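Local coordinates for Peptide/nickel transport system substrate-binding protein (Listeria monocytogenes serotype 1/2a, PDB 5KZT) that binds peptides and probably delivers them to a membrane transporter for import into the cell, at residues Leu169-Lys172 with Phe173-Lys177; Asp198-Gly201 with Thr202-Lys205; Thr235-Asn238 with Leu239-Asp243; Asp302-Ser305 with Tyr306-Val310. One frame throughout, in Å; residues are numbered along the deposited sequence.

Contact 1: residues Leu169-Lys172 with Phe173-Lys177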
ATOM      1  N   LEU A 169       6.409  19.559  -1.329  1.00 17.01           N
ATOM      2  CA  LEU A 169       5.556  20.217  -0.347  1.00 17.86           C
ATOM      3  C   LEU A 169       5.949  21.682  -0.237  1.00 18.77           C
ATOM      4  O   LEU A 169       7.120  22.035  -0.394  1.00 18.68           O
ATOM      5  CB  LEU A 169       5.679  19.536   1.019  1.00 18.03           C
ATOM      6  CG  LEU A 169       5.063  18.138   1.091  1.00 17.72           C
ATOM      7  CD1 LEU A 169       5.495  17.451   2.380  1.00 17.97           C
ATOM      8  CD2 LEU A 169       3.540  18.201   0.983  1.00 18.16           C
ATOM      9  N   ASN A 170       4.949  22.516   0.022  1.00 19.20           N
ATOM     10  CA  ASN A 170       5.127  23.934   0.228  1.00 20.55           C
ATOM     11  C   ASN A 170       5.532  24.211   1.674  1.00 20.73           C
ATOM     12  O   ASN A 170       4.693  24.211   2.555  1.00 20.70           O
ATOM     13  CB  ASN A 170       3.822  24.646  -0.123  1.00 21.36           C
ATOM     14  CG  ASN A 170       3.943  26.154  -0.056  1.00 22.85           C
ATOM     15  OD1 ASN A 170       4.189  26.748   1.002  1.00 23.43           O
ATOM     16  ND2 ASN A 170       3.751  26.788  -1.201  1.00 23.47           N
ATOM     17  N   GLU A 171       6.821  24.475   1.912  1.00 21.62           N
ATOM     18  CA  GLU A 171       7.349  24.604   3.279  1.00 22.20           C
ATOM     19  C   GLU A 171       6.615  25.660   4.093  1.00 23.87           C
ATOM     20  O   GLU A 171       6.298  25.446   5.267  1.00 24.14           O
ATOM     21  CB  GLU A 171       8.839  24.920   3.276  1.00 22.76           C
ATOM     22  CG  GLU A 171       9.432  25.126   4.669  1.00 23.45           C
ATOM     23  CD  GLU A 171      10.937  25.202   4.673  1.00 24.13           C
ATOM     24  OE1 GLU A 171      11.562  25.168   3.606  1.00 24.19           O
ATOM     25  OE2 GLU A 171      11.499  25.321   5.763  1.00 25.06           O
ATOM     26  N   LYS A 172       6.344  26.795   3.467  1.00 24.99           N
ATOM     27  CA  LYS A 172       5.660  27.884   4.152  1.00 26.75           C
ATOM     28  C   LYS A 172       4.284  27.454   4.665  1.00 25.92           C
ATOM     29  O   LYS A 172       3.910  27.713   5.809  1.00 27.07           O
ATOM     30  CB  LYS A 172       5.537  29.092   3.226  1.00 28.59           C
ATOM     31  CG  LYS A 172       5.159  30.376   3.937  1.00 31.21           C
ATOM     32  CD  LYS A 172       5.469  31.619   3.094  1.00 33.14           C
ATOM     33  CE  LYS A 172       4.603  31.689   1.836  1.00 33.88           C
ATOM     34  NZ  LYS A 172       4.219  33.091   1.480  1.00 36.15           N
ATOM     35  N   PHE A 173       3.536  26.795   3.815  1.00 24.69           N
ATOM     36  CA  PHE A 173       2.213  26.326   4.184  1.00 24.22           C
ATOM     37  C   PHE A 173       2.243  25.226   5.260  1.00 23.57           C
ATOM     38  O   PHE A 173       1.479  25.291   6.232  1.00 23.98           O
ATOM     39  CB  PHE A 173       1.483  25.824   2.948  1.00 23.71           C
ATOM     40  CG  PHE A 173       0.075  25.393   3.220  1.00 23.59           C
ATOM     41  CD1 PHE A 173      -0.969  26.302   3.153  1.00 24.60           C
ATOM     42  CD2 PHE A 173      -0.212  24.067   3.521  1.00 22.88           C
ATOM     43  CE1 PHE A 173      -2.284  25.907   3.389  1.00 24.67           C
ATOM     44  CE2 PHE A 173      -1.524  23.653   3.762  1.00 22.72           C
ATOM     45  CZ  PHE A 173      -2.566  24.578   3.690  1.00 24.03           C
ATOM     46  N   VAL A 174       3.109  24.226   5.079  1.00 22.25           N
ATOM     47  CA  VAL A 174       3.240  23.128   6.031  1.00 21.82           C
ATOM     48  C   VAL A 174       3.625  23.668   7.399  1.00 23.02           C
ATOM     49  O   VAL A 174       3.041  23.268   8.413  1.00 22.81           O
ATOM     50  CB  VAL A 174       4.251  22.037   5.569  1.00 20.87           C
ATOM     51  CG1 VAL A 174       4.457  20.977   6.646  1.00 20.77           C
ATOM     52  CG2 VAL A 174       3.751  21.333   4.309  1.00 20.23           C
ATOM     53  N   THR A 175       4.598  24.581   7.415  1.00 24.20           N
ATOM     54  CA  THR A 175       5.062  25.192   8.662  1.00 26.12           C
ATOM     55  C   THR A 175       3.947  25.975   9.371  1.00 27.77           C
ATOM     56  O   THR A 175       3.730  25.788  10.565  1.00 28.34           O
ATOM     57  CB  THR A 175       6.291  26.097   8.434  1.00 26.87           C
ATOM     58  OG1 THR A 175       7.335  25.336   7.818  1.00 26.44           O
ATOM     59  CG2 THR A 175       6.796  26.675   9.755  1.00 27.97           C
ATOM     60  N   GLU A 176       3.237  26.827   8.628  1.00 29.37           N
ATOM     61  CA  GLU A 176       2.088  27.581   9.149  1.00 31.51           C
ATOM     62  C   GLU A 176       1.009  26.717   9.805  1.00 31.33           C
ATOM     63  O   GLU A 176       0.463  27.103  10.822  1.00 32.49           O
ATOM     64  CB  GLU A 176       1.436  28.417   8.039  1.00 33.02           C
ATOM     65  CG  GLU A 176       2.229  29.663   7.678  1.00 35.11           C
ATOM     66  CD  GLU A 176       1.917  30.247   6.293  1.00 36.30           C
ATOM     67  OE1 GLU A 176       1.269  29.567   5.458  1.00 36.35           O
ATOM     68  OE2 GLU A 176       2.348  31.397   6.033  1.00 38.12           O
ATOM     69  N   LYS A 177       0.702  25.556   9.234  1.00 30.00           N
ATOM     70  CA  LYS A 177      -0.328  24.687   9.802  1.00 30.01           C
ATOM     71  C   LYS A 177       0.119  23.868  11.012  1.00 29.94           C
ATOM     72  O   LYS A 177      -0.741  23.342  11.739  1.00 29.75           O
ATOM     73  CB  LYS A 177      -0.896  23.753   8.719  1.00 29.22           C
ATOM     74  CG  LYS A 177      -1.534  24.476   7.540  1.00 29.77           C
ATOM     75  CD  LYS A 177      -2.719  25.353   7.961  1.00 31.50           C
ATOM     76  CE  LYS A 177      -3.168  26.262   6.830  1.00 32.42           C
ATOM     77  NZ  LYS A 177      -4.053  27.356   7.316  1.00 33.95           N
TER
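Asn170 meets Phe173 at the start of helix 171-177, where it serves as the N-cap: its side-chain OD1 accepts from the backbone N of Phe173 at 2.9 Å. The donor stands somewhat off the amide carbonyl plane, tilted by 24°. The Asn170 side chain leaves CB opposite the backbone N (chi1 -175°), its amide reaching back over the first turn, and OD1 also lies 3.5 Å from Phe173 CB. The amide and the phenyl ring are turned almost perpendicular to each other, 85° between planes.

One residue further on, the backbone takes over. Asn170 O accepts from Val174 N at 3.0 Å in the first regular helical bond, and Val174 turns CG2 to within 4.2 Å of Leu169 CB, a loose apolar contact across the cap. On the outer side of the turn, Glu171 O is gripped twice by Thr175, whose N and OG1 approach from opposite faces of the carbonyl plane, OG1 at 2.8 Å. Lys172 and Glu176 run side by side and point the same way, the lysine CG 3.7 Å from Glu176 OE2. Their charged ends, NZ and OE2, stay 5.2 Å apart, so any attraction between them acts without direct contact.

What positions the cap lies in the second shell. Leu169 and Val174 both pack on helix 94-105, against Ser100 and Arg103 and against Tyr99 respectively. Asn170 ND2 gives a hydrogen bond to Asp90 OD2, fixing which way round the amide sits and leaving OD1 for the helix.

Contact 2: residues Asp198-Gly201 with Thr202-Lys205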
ATOM      1  N   ASP A 198     -14.318  19.157   1.531  1.00 23.58           N
ATOM      2  CA  ASP A 198     -15.347  18.526   2.372  1.00 23.85           C
ATOM      3  C   ASP A 198     -14.841  17.410   3.282  1.00 22.75           C
ATOM      4  O   ASP A 198     -15.646  16.679   3.837  1.00 22.79           O
ATOM      5  CB  ASP A 198     -16.516  17.995   1.518  1.00 24.09           C
ATOM      6  CG  ASP A 198     -17.082  19.047   0.582  1.00 25.15           C
ATOM      7  OD1 ASP A 198     -17.353  20.155   1.048  1.00 26.84           O
ATOM      8  OD2 ASP A 198     -17.278  18.760  -0.607  1.00 24.80           O
ATOM      9  N   TRP A 199     -13.527  17.278   3.444  1.00 21.71           N
ATOM     10  CA  TRP A 199     -12.977  16.259   4.321  1.00 20.77           C
ATOM     11  C   TRP A 199     -12.636  16.968   5.621  1.00 21.77           C
ATOM     12  O   TRP A 199     -11.786  17.875   5.621  1.00 21.95           O
ATOM     13  CB  TRP A 199     -11.742  15.595   3.697  1.00 19.36           C
ATOM     14  CG  TRP A 199     -11.166  14.523   4.540  1.00 18.71           C
ATOM     15  CD1 TRP A 199     -11.822  13.439   5.046  1.00 18.75           C
ATOM     16  CD2 TRP A 199      -9.827  14.437   5.014  1.00 18.34           C
ATOM     17  NE1 TRP A 199     -10.967  12.673   5.798  1.00 18.50           N
ATOM     18  CE2 TRP A 199      -9.728  13.252   5.782  1.00 18.26           C
ATOM     19  CE3 TRP A 199      -8.682  15.225   4.837  1.00 18.23           C
ATOM     20  CZ2 TRP A 199      -8.530  12.849   6.405  1.00 18.12           C
ATOM     21  CZ3 TRP A 199      -7.480  14.827   5.467  1.00 18.04           C
ATOM     22  CH2 TRP A 199      -7.426  13.641   6.238  1.00 18.02           C
ATOM     23  N   THR A 200     -13.275  16.537   6.714  1.00 22.38           N
ATOM     24  CA  THR A 200     -13.046  17.088   8.069  1.00 23.52           C
ATOM     25  C   THR A 200     -11.884  16.449   8.791  1.00 23.20           C
ATOM     26  O   THR A 200     -11.520  16.908   9.876  1.00 24.17           O
ATOM     27  CB  THR A 200     -14.282  16.933   9.022  1.00 24.82           C
ATOM     28  OG1 THR A 200     -14.426  15.570   9.507  1.00 24.71           O
ATOM     29  CG2 THR A 200     -15.532  17.363   8.338  1.00 25.16           C
ATOM     30  N   GLY A 201     -11.322  15.385   8.216  1.00 21.96           N
ATOM     31  CA  GLY A 201     -10.325  14.570   8.897  1.00 21.69           C
ATOM     32  C   GLY A 201     -10.840  13.237   9.397  1.00 21.67           C
ATOM     33  O   GLY A 201     -10.077  12.284   9.509  1.00 21.17           O
ATOM     34  N   THR A 202     -12.124  13.187   9.751  1.00 22.32           N
ATOM     35  CA  THR A 202     -12.704  12.012  10.392  1.00 22.81           C
ATOM     36  C   THR A 202     -14.100  11.650   9.890  1.00 22.97           C
ATOM     37  O   THR A 202     -14.765  10.841  10.519  1.00 23.68           O
ATOM     38  CB  THR A 202     -12.746  12.219  11.919  1.00 24.10           C
ATOM     39  OG1 THR A 202     -13.537  13.377  12.236  1.00 24.79           O
ATOM     40  CG2 THR A 202     -11.344  12.409  12.478  1.00 24.16           C
ATOM     41  N   ASN A 203     -14.512  12.185   8.742  1.00 22.43           N
ATOM     42  CA  ASN A 203     -15.860  11.976   8.228  1.00 22.93           C
ATOM     43  C   ASN A 203     -15.885  10.980   7.079  1.00 22.51           C
ATOM     44  O   ASN A 203     -14.838  10.561   6.568  1.00 21.44           O
ATOM     45  CB  ASN A 203     -16.547  13.306   7.851  1.00 23.27           C
ATOM     46  CG  ASN A 203     -15.873  14.012   6.693  1.00 22.27           C
ATOM     47  OD1 ASN A 203     -14.648  14.048   6.617  1.00 21.64           O
ATOM     48  ND2 ASN A 203     -16.666  14.622   5.811  1.00 22.22           N
ATOM     49  N   LYS A 204     -17.099  10.611   6.678  1.00 23.36           N
ATOM     50  CA  LYS A 204     -17.327   9.510   5.748  1.00 23.85           C
ATOM     51  C   LYS A 204     -17.570   9.932   4.302  1.00 23.46           C
ATOM     52  O   LYS A 204     -17.971   9.103   3.481  1.00 23.24           O
ATOM     53  CB  LYS A 204     -18.499   8.675   6.246  1.00 25.35           C
ATOM     54  CG  LYS A 204     -18.288   8.131   7.647  1.00 27.25           C
ATOM     55  CD  LYS A 204     -19.292   7.047   7.984  1.00 28.82           C
ATOM     56  CE  LYS A 204     -20.720   7.572   7.971  1.00 30.46           C
ATOM     57  NZ  LYS A 204     -21.702   6.469   8.255  1.00 31.77           N
ATOM     58  N   LYS A 205     -17.310  11.207   3.995  1.00 23.86           N
ATOM     59  CA  LYS A 205     -17.442  11.752   2.659  1.00 23.77           C
ATOM     60  C   LYS A 205     -16.288  12.696   2.379  1.00 23.23           C
ATOM     61  O   LYS A 205     -15.711  13.296   3.294  1.00 23.82           O
ATOM     62  CB  LYS A 205     -18.786  12.477   2.514  1.00 25.51           C
ATOM     63  CG  LYS A 205     -19.937  11.509   2.646  1.00 26.60           C
ATOM     64  CD  LYS A 205     -21.309  12.066   2.307  1.00 28.69           C
ATOM     65  CE  LYS A 205     -22.367  11.091   2.802  1.00 29.46           C
ATOM     66  NZ  LYS A 205     -23.415  10.885   1.794  1.00 30.56           N
TER
HETATM   67  O   HOH W   1     -12.020  10.123   6.464  1.00 17.23           O
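Thr202 and Thr200 face each other across the loop after strand 194-197, the backbone N of Thr202 giving a weak hydrogen bond of 3.3 Å to Thr200 OG1. Gly201 between them has a positive phi, and its CA lies 3.4 Å above the plane of the Trp199 indole, toward the rim.

Asn203 follows and ties the loop together. Its CG sits between the backbone N and carbonyl carbon (chi1 65°), which swings the amide inward across the opening of the loop. ND2 donates to Asp198 O at 3.0 Å, with the acceptor close to the amide plane. On the other branch, OD1 takes the backbone N of Thr200 at 2.8 Å, a donor that stands well above the amide carbonyl plane, 50° out of it. The same OD1 is 3.3 Å from Trp199 CD1, amide and indole being 29° from coplanar. A water donates a hydrogen bond to Asn203 O and accepts one from Trp199 NE1 at 2.8 Å, in the plane of the ring.

Lys205 brings its O to the edge of the indole as strand 205-210 begins. One asparagine amide bonded to two backbone groups thus braces the connection of a beta hairpin, between the antiparallel strands 194-197 and 205-210.

Contact 3: residues Thr235-Asn238 with Leu239-Asp243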
ATOM      1  N   THR A 235     -25.467  -2.300   0.776  1.00 23.86           N
ATOM      2  CA  THR A 235     -25.672  -0.868   0.766  1.00 23.81           C
ATOM      3  C   THR A 235     -25.148  -0.290  -0.556  1.00 22.90           C
ATOM      4  O   THR A 235     -25.854   0.463  -1.227  1.00 22.58           O
ATOM      5  CB  THR A 235     -24.975  -0.214   1.970  1.00 24.19           C
ATOM      6  OG1 THR A 235     -25.541  -0.740   3.177  1.00 25.22           O
ATOM      7  CG2 THR A 235     -25.121   1.295   1.948  1.00 24.47           C
ATOM      8  N   GLY A 236     -23.924  -0.680  -0.917  1.00 22.24           N
ATOM      9  CA  GLY A 236     -23.291  -0.262  -2.174  1.00 21.55           C
ATOM     10  C   GLY A 236     -24.136  -0.588  -3.394  1.00 21.85           C
ATOM     11  O   GLY A 236     -24.339   0.254  -4.268  1.00 22.20           O
ATOM     12  N   LEU A 237     -24.644  -1.809  -3.438  1.00 22.26           N
ATOM     13  CA  LEU A 237     -25.451  -2.271  -4.567  1.00 22.79           C
ATOM     14  C   LEU A 237     -26.756  -1.472  -4.723  1.00 23.12           C
ATOM     15  O   LEU A 237     -27.123  -1.080  -5.836  1.00 23.21           O
ATOM     16  CB  LEU A 237     -25.734  -3.775  -4.430  1.00 23.72           C
ATOM     17  CG  LEU A 237     -26.267  -4.514  -5.653  1.00 24.44           C
ATOM     18  CD1 LEU A 237     -25.443  -4.211  -6.905  1.00 24.03           C
ATOM     19  CD2 LEU A 237     -26.270  -6.006  -5.362  1.00 24.90           C
ATOM     20  N   ASN A 238     -27.445  -1.216  -3.611  1.00 23.46           N
ATOM     21  CA  ASN A 238     -28.643  -0.393  -3.647  1.00 24.11           C
ATOM     22  C   ASN A 238     -28.353   1.027  -4.173  1.00 23.56           C
ATOM     23  O   ASN A 238     -29.145   1.594  -4.917  1.00 23.69           O
ATOM     24  CB  ASN A 238     -29.284  -0.329  -2.268  1.00 25.17           C
ATOM     25  CG  ASN A 238     -30.457   0.608  -2.231  1.00 26.31           C
ATOM     26  OD1 ASN A 238     -31.492   0.330  -2.831  1.00 27.21           O
ATOM     27  ND2 ASN A 238     -30.300   1.739  -1.566  1.00 26.74           N
ATOM     28  N   LEU A 239     -27.219   1.595  -3.772  1.00 22.77           N
ATOM     29  CA  LEU A 239     -26.829   2.928  -4.232  1.00 22.58           C
ATOM     30  C   LEU A 239     -26.526   2.912  -5.745  1.00 21.97           C
ATOM     31  O   LEU A 239     -26.920   3.829  -6.475  1.00 22.57           O
ATOM     32  CB  LEU A 239     -25.632   3.434  -3.434  1.00 22.12           C
ATOM     33  CG  LEU A 239     -25.876   3.786  -1.961  1.00 22.86           C
ATOM     34  CD1 LEU A 239     -24.558   4.094  -1.279  1.00 22.40           C
ATOM     35  CD2 LEU A 239     -26.831   4.969  -1.812  1.00 23.86           C
ATOM     36  N   TYR A 240     -25.869   1.852  -6.205  1.00 21.01           N
ATOM     37  CA  TYR A 240     -25.589   1.645  -7.623  1.00 20.56           C
ATOM     38  C   TYR A 240     -26.887   1.502  -8.446  1.00 21.80           C
ATOM     39  O   TYR A 240     -27.011   2.095  -9.505  1.00 21.33           O
ATOM     40  CB  TYR A 240     -24.709   0.413  -7.795  1.00 19.87           C
ATOM     41  CG  TYR A 240     -24.270   0.113  -9.211  1.00 19.53           C
ATOM     42  CD1 TYR A 240     -25.042  -0.676 -10.056  1.00 19.89           C
ATOM     43  CD2 TYR A 240     -23.052   0.595  -9.698  1.00 19.27           C
ATOM     44  CE1 TYR A 240     -24.634  -0.964 -11.354  1.00 19.92           C
ATOM     45  CE2 TYR A 240     -22.635   0.313 -10.996  1.00 19.20           C
ATOM     46  CZ  TYR A 240     -23.437  -0.452 -11.817  1.00 19.57           C
ATOM     47  OH  TYR A 240     -22.987  -0.740 -13.077  1.00 20.22           O
ATOM     48  N   ASN A 241     -27.837   0.715  -7.944  1.00 22.80           N
ATOM     49  CA  ASN A 241     -29.112   0.481  -8.646  1.00 24.17           C
ATOM     50  C   ASN A 241     -30.061   1.654  -8.611  1.00 25.04           C
ATOM     51  O   ASN A 241     -30.996   1.686  -9.410  1.00 25.82           O
ATOM     52  CB  ASN A 241     -29.839  -0.720  -8.043  1.00 25.11           C
ATOM     53  CG  ASN A 241     -29.119  -2.019  -8.293  1.00 24.95           C
ATOM     54  OD1 ASN A 241     -28.445  -2.175  -9.290  1.00 24.82           O
ATOM     55  ND2 ASN A 241     -29.271  -2.965  -7.384  1.00 25.81           N
ATOM     56  N   THR A 242     -29.864   2.578  -7.664  1.00 25.11           N
ATOM     57  CA  THR A 242     -30.619   3.835  -7.612  1.00 26.28           C
ATOM     58  C   THR A 242     -29.822   5.008  -8.189  1.00 26.49           C
ATOM     59  O   THR A 242     -30.208   6.145  -7.989  1.00 27.24           O
ATOM     60  CB  THR A 242     -31.136   4.146  -6.185  1.00 26.66           C
ATOM     61  OG1 THR A 242     -30.057   4.164  -5.248  1.00 25.65           O
ATOM     62  CG2 THR A 242     -32.136   3.108  -5.763  1.00 26.96           C
ATOM     63  N   ASP A 243     -28.743   4.705  -8.920  1.00 26.12           N
ATOM     64  CA  ASP A 243     -27.878   5.689  -9.612  1.00 26.70           C
ATOM     65  C   ASP A 243     -27.217   6.739  -8.726  1.00 26.05           C
ATOM     66  O   ASP A 243     -26.921   7.836  -9.188  1.00 25.79           O
ATOM     67  CB  ASP A 243     -28.651   6.365 -10.751  1.00 28.26           C
ATOM     68  CG  ASP A 243     -29.181   5.362 -11.764  1.00 29.31           C
ATOM     69  OD1 ASP A 243     -28.442   4.421 -12.124  1.00 30.51           O
ATOM     70  OD2 ASP A 243     -30.321   5.513 -12.206  1.00 31.50           O
TER
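Thr242 meets Asn238 where helix 233-241 ends, being the first residue to leave helical backbone angles. From its CB, 3.5 Å from Asn238 O, two branches diverge. A chi1 of 56° folds the hydroxyl back over the last turn, where OG1 donates to Asn238 O at 2.7 Å. The methyl CG2 sits beside the backbone N, 3.5 Å from Asn238 O, and passes 4.1 Å from Asn238 OD1. Thr242 N donates to the same Asn238 O from the opposite face of the carbonyl plane to OG1, at 3.0 Å but with a bent N-H angle of 136°. Two donors from one residue therefore satisfy a carbonyl at the C-terminal end of the helix.

The chain then reverses through Asp243, whose positive phi (59°) makes it the C-prime residue of a Schellman motif. Its N bonds to Tyr240 O at 3.2 Å, and Lys244 N returns to Leu239 O.

One residue earlier than the Asn238-Thr242 pair, Leu237 and Asn241 touch, Asn241 ND2 lying 3.8 Å from Leu237 CG and the two side chains slanting across each other. Near the start of the segment, Leu239 brings its CD1 4.3 Å from Thr235 CG2, while Thr235 OG1 is hydrogen-bonded to Asp232 OD1.

Lys504 attends the end of the helix, giving a salt bridge to Asp243 OD1, a hydrogen bond to Tyr240 O and a cation-pi contact with the Tyr240 ring. Leu237 and Tyr240 both pack on Leu502, seating the helix against strand 491-503.

Contact 4: residues Asp302-Ser305 with Tyr306-Val310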
ATOM      1  N   ASP A 302      -7.375 -23.395   5.609  1.00 23.70           N
ATOM      2  CA  ASP A 302      -7.706 -23.841   4.262  1.00 24.05           C
ATOM      3  C   ASP A 302      -7.821 -22.621   3.351  1.00 23.22           C
ATOM      4  O   ASP A 302      -8.895 -22.014   3.235  1.00 23.89           O
ATOM      5  CB  ASP A 302      -9.008 -24.656   4.263  1.00 25.24           C
ATOM      6  CG  ASP A 302      -9.275 -25.342   2.930  1.00 25.81           C
ATOM      7  OD1 ASP A 302      -8.651 -24.975   1.909  1.00 25.24           O
ATOM      8  OD2 ASP A 302     -10.102 -26.265   2.899  1.00 27.00           O
ATOM      9  N   LYS A 303      -6.719 -22.280   2.690  1.00 22.35           N
ATOM     10  CA  LYS A 303      -6.653 -21.044   1.875  1.00 21.53           C
ATOM     11  C   LYS A 303      -7.612 -21.114   0.681  1.00 22.00           C
ATOM     12  O   LYS A 303      -8.222 -20.109   0.307  1.00 21.04           O
ATOM     13  CB  LYS A 303      -5.247 -20.771   1.346  1.00 20.78           C
ATOM     14  CG  LYS A 303      -4.133 -20.860   2.374  1.00 20.39           C
ATOM     15  CD  LYS A 303      -2.818 -20.371   1.815  1.00 19.78           C
ATOM     16  CE  LYS A 303      -1.676 -20.734   2.749  1.00 19.71           C
ATOM     17  NZ  LYS A 303      -0.388 -20.136   2.318  1.00 19.42           N
ATOM     18  N   GLN A 304      -7.735 -22.295   0.082  1.00 23.16           N
ATOM     19  CA  GLN A 304      -8.606 -22.466  -1.080  1.00 24.14           C
ATOM     20  C   GLN A 304     -10.048 -22.195  -0.694  1.00 24.56           C
ATOM     21  O   GLN A 304     -10.744 -21.430  -1.369  1.00 24.49           O
ATOM     22  CB  GLN A 304      -8.455 -23.866  -1.688  1.00 25.68           C
ATOM     23  CG  GLN A 304      -9.178 -24.065  -3.022  1.00 26.86           C
ATOM     24  CD  GLN A 304      -8.581 -23.186  -4.094  1.00 26.76           C
ATOM     25  OE1 GLN A 304      -7.394 -23.313  -4.401  1.00 26.55           O
ATOM     26  NE2 GLN A 304      -9.384 -22.267  -4.654  1.00 26.97           N
ATOM     27  N   SER A 305     -10.482 -22.802   0.410  1.00 25.12           N
ATOM     28  CA  SER A 305     -11.844 -22.640   0.898  1.00 26.17           C
ATOM     29  C   SER A 305     -12.109 -21.188   1.271  1.00 25.51           C
ATOM     30  O   SER A 305     -13.166 -20.653   0.939  1.00 25.99           O
ATOM     31  CB  SER A 305     -12.101 -23.543   2.102  1.00 26.79           C
ATOM     32  OG  SER A 305     -13.420 -23.385   2.554  1.00 27.78           O
ATOM     33  N   TYR A 306     -11.132 -20.566   1.939  1.00 25.00           N
ATOM     34  CA  TYR A 306     -11.178 -19.143   2.258  1.00 24.39           C
ATOM     35  C   TYR A 306     -11.553 -18.311   1.029  1.00 24.21           C
ATOM     36  O   TYR A 306     -12.546 -17.585   1.053  1.00 24.43           O
ATOM     37  CB  TYR A 306      -9.833 -18.659   2.833  1.00 23.72           C
ATOM     38  CG  TYR A 306      -9.867 -17.211   3.222  1.00 23.45           C
ATOM     39  CD1 TYR A 306     -10.285 -16.830   4.492  1.00 23.60           C
ATOM     40  CD2 TYR A 306      -9.512 -16.214   2.320  1.00 22.95           C
ATOM     41  CE1 TYR A 306     -10.338 -15.502   4.862  1.00 23.21           C
ATOM     42  CE2 TYR A 306      -9.570 -14.877   2.681  1.00 22.97           C
ATOM     43  CZ  TYR A 306      -9.978 -14.529   3.961  1.00 23.18           C
ATOM     44  OH  TYR A 306     -10.038 -13.212   4.339  1.00 22.77           O
ATOM     45  N   THR A 307     -10.780 -18.427  -0.046  1.00 24.03           N
ATOM     46  CA  THR A 307     -11.049 -17.617  -1.240  1.00 24.12           C
ATOM     47  C   THR A 307     -12.368 -17.995  -1.909  1.00 25.28           C
ATOM     48  O   THR A 307     -13.072 -17.112  -2.401  1.00 24.73           O
ATOM     49  CB  THR A 307      -9.930 -17.689  -2.291  1.00 23.89           C
ATOM     50  OG1 THR A 307      -9.770 -19.032  -2.737  1.00 24.73           O
ATOM     51  CG2 THR A 307      -8.635 -17.207  -1.716  1.00 23.03           C
ATOM     52  N   ASP A 308     -12.692 -19.294  -1.917  1.00 25.93           N
ATOM     53  CA  ASP A 308     -13.959 -19.803  -2.488  1.00 27.42           C
ATOM     54  C   ASP A 308     -15.204 -19.436  -1.689  1.00 27.37           C
ATOM     55  O   ASP A 308     -16.310 -19.548  -2.202  1.00 27.61           O
ATOM     56  CB  ASP A 308     -13.967 -21.347  -2.568  1.00 28.98           C
ATOM     57  CG  ASP A 308     -12.999 -21.922  -3.603  1.00 30.09           C
ATOM     58  OD1 ASP A 308     -12.401 -21.165  -4.399  1.00 30.96           O
ATOM     59  OD2 ASP A 308     -12.833 -23.172  -3.605  1.00 31.61           O
ATOM     60  N   THR A 309     -15.035 -19.115  -0.411  1.00 26.73           N
ATOM     61  CA  THR A 309     -16.151 -18.886   0.503  1.00 27.59           C
ATOM     62  C   THR A 309     -16.269 -17.422   0.874  1.00 26.69           C
ATOM     63  O   THR A 309     -17.339 -16.836   0.761  1.00 27.62           O
ATOM     64  CB  THR A 309     -15.958 -19.719   1.794  1.00 28.29           C
ATOM     65  OG1 THR A 309     -15.811 -21.097   1.426  1.00 29.39           O
ATOM     66  CG2 THR A 309     -17.142 -19.558   2.767  1.00 29.03           C
ATOM     67  N   VAL A 310     -15.174 -16.836   1.332  1.00 25.28           N
ATOM     68  CA  VAL A 310     -15.195 -15.459   1.836  1.00 24.56           C
ATOM     69  C   VAL A 310     -15.091 -14.405   0.730  1.00 23.85           C
ATOM     70  O   VAL A 310     -15.786 -13.401   0.795  1.00 24.40           O
ATOM     71  CB  VAL A 310     -14.088 -15.246   2.889  1.00 24.05           C
ATOM     72  CG1 VAL A 310     -13.986 -13.779   3.314  1.00 23.57           C
ATOM     73  CG2 VAL A 310     -14.334 -16.160   4.084  1.00 24.55           C
TER
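The N-terminal turn of helix 303-311, capped by Asp302, and the wider pi-type turn within the helix at 307-310 form this contact. Tyr306 N bonds to Asp302 O at 3.0 Å, and Asp302 also serves as the N-cap: its OD1 accepts from Ser305 N at 3.2 Å, met from well above the carboxylate plane.

Gln304 bends at chi2 (65°), bringing its amide round to Asp308 one turn on. NE2 donates to Asp308 OD1 at 3.2 Å; the acceptor lies in the amide plane, whereas the donor stands 38° out of the carboxylate plane. The Gln304 backbone O takes Thr307 OG1 at 2.9 Å as well as Asp308 N.

At the pi-type turn, Thr309 N makes a weak, bent bond to Ser305 O and another bond to Tyr306 O. The Thr309 hydroxyl also donates to the first of these oxygens, OG1 lying 2.7 Å from Ser305 O above its carbonyl plane. Tyr306 O accepts from Val310 N too, at 2.7 Å, and Val310 CB lies 4.2 Å above the centre of the Tyr306 ring.

Beyond the helix, Tyr306 OH bonds to Ser382 OG and comes close to a basic side chain of the bound peptide. Lys303 NZ reaches the carbonyls of Pro493, Ala318 and Leu344. The helix packs on helix 377-393 through Ser305 and Val310, and on strands 316-317 and 491-503 through Lys303 and Thr307.

In the fold
The four contacts follow one another in series along the chain and none touches another. Contacts 1 and 4, whose centres are 48 Å apart, lie on opposite sides of the chain's centre. Contact 2 has its centre 21 Å from those of both contact 1 and contact 3, and its nearest atoms come within about 8 Å of contact 3. Strand 491-503 links contacts 3 and 4: each packs a helix against it, although their centres are 27 Å apart and their nearest atoms remain about 14 Å apart. Of the four, contact 4 is the one described as reaching the bound peptide, Tyr306 OH lying close to a basic side chain of it.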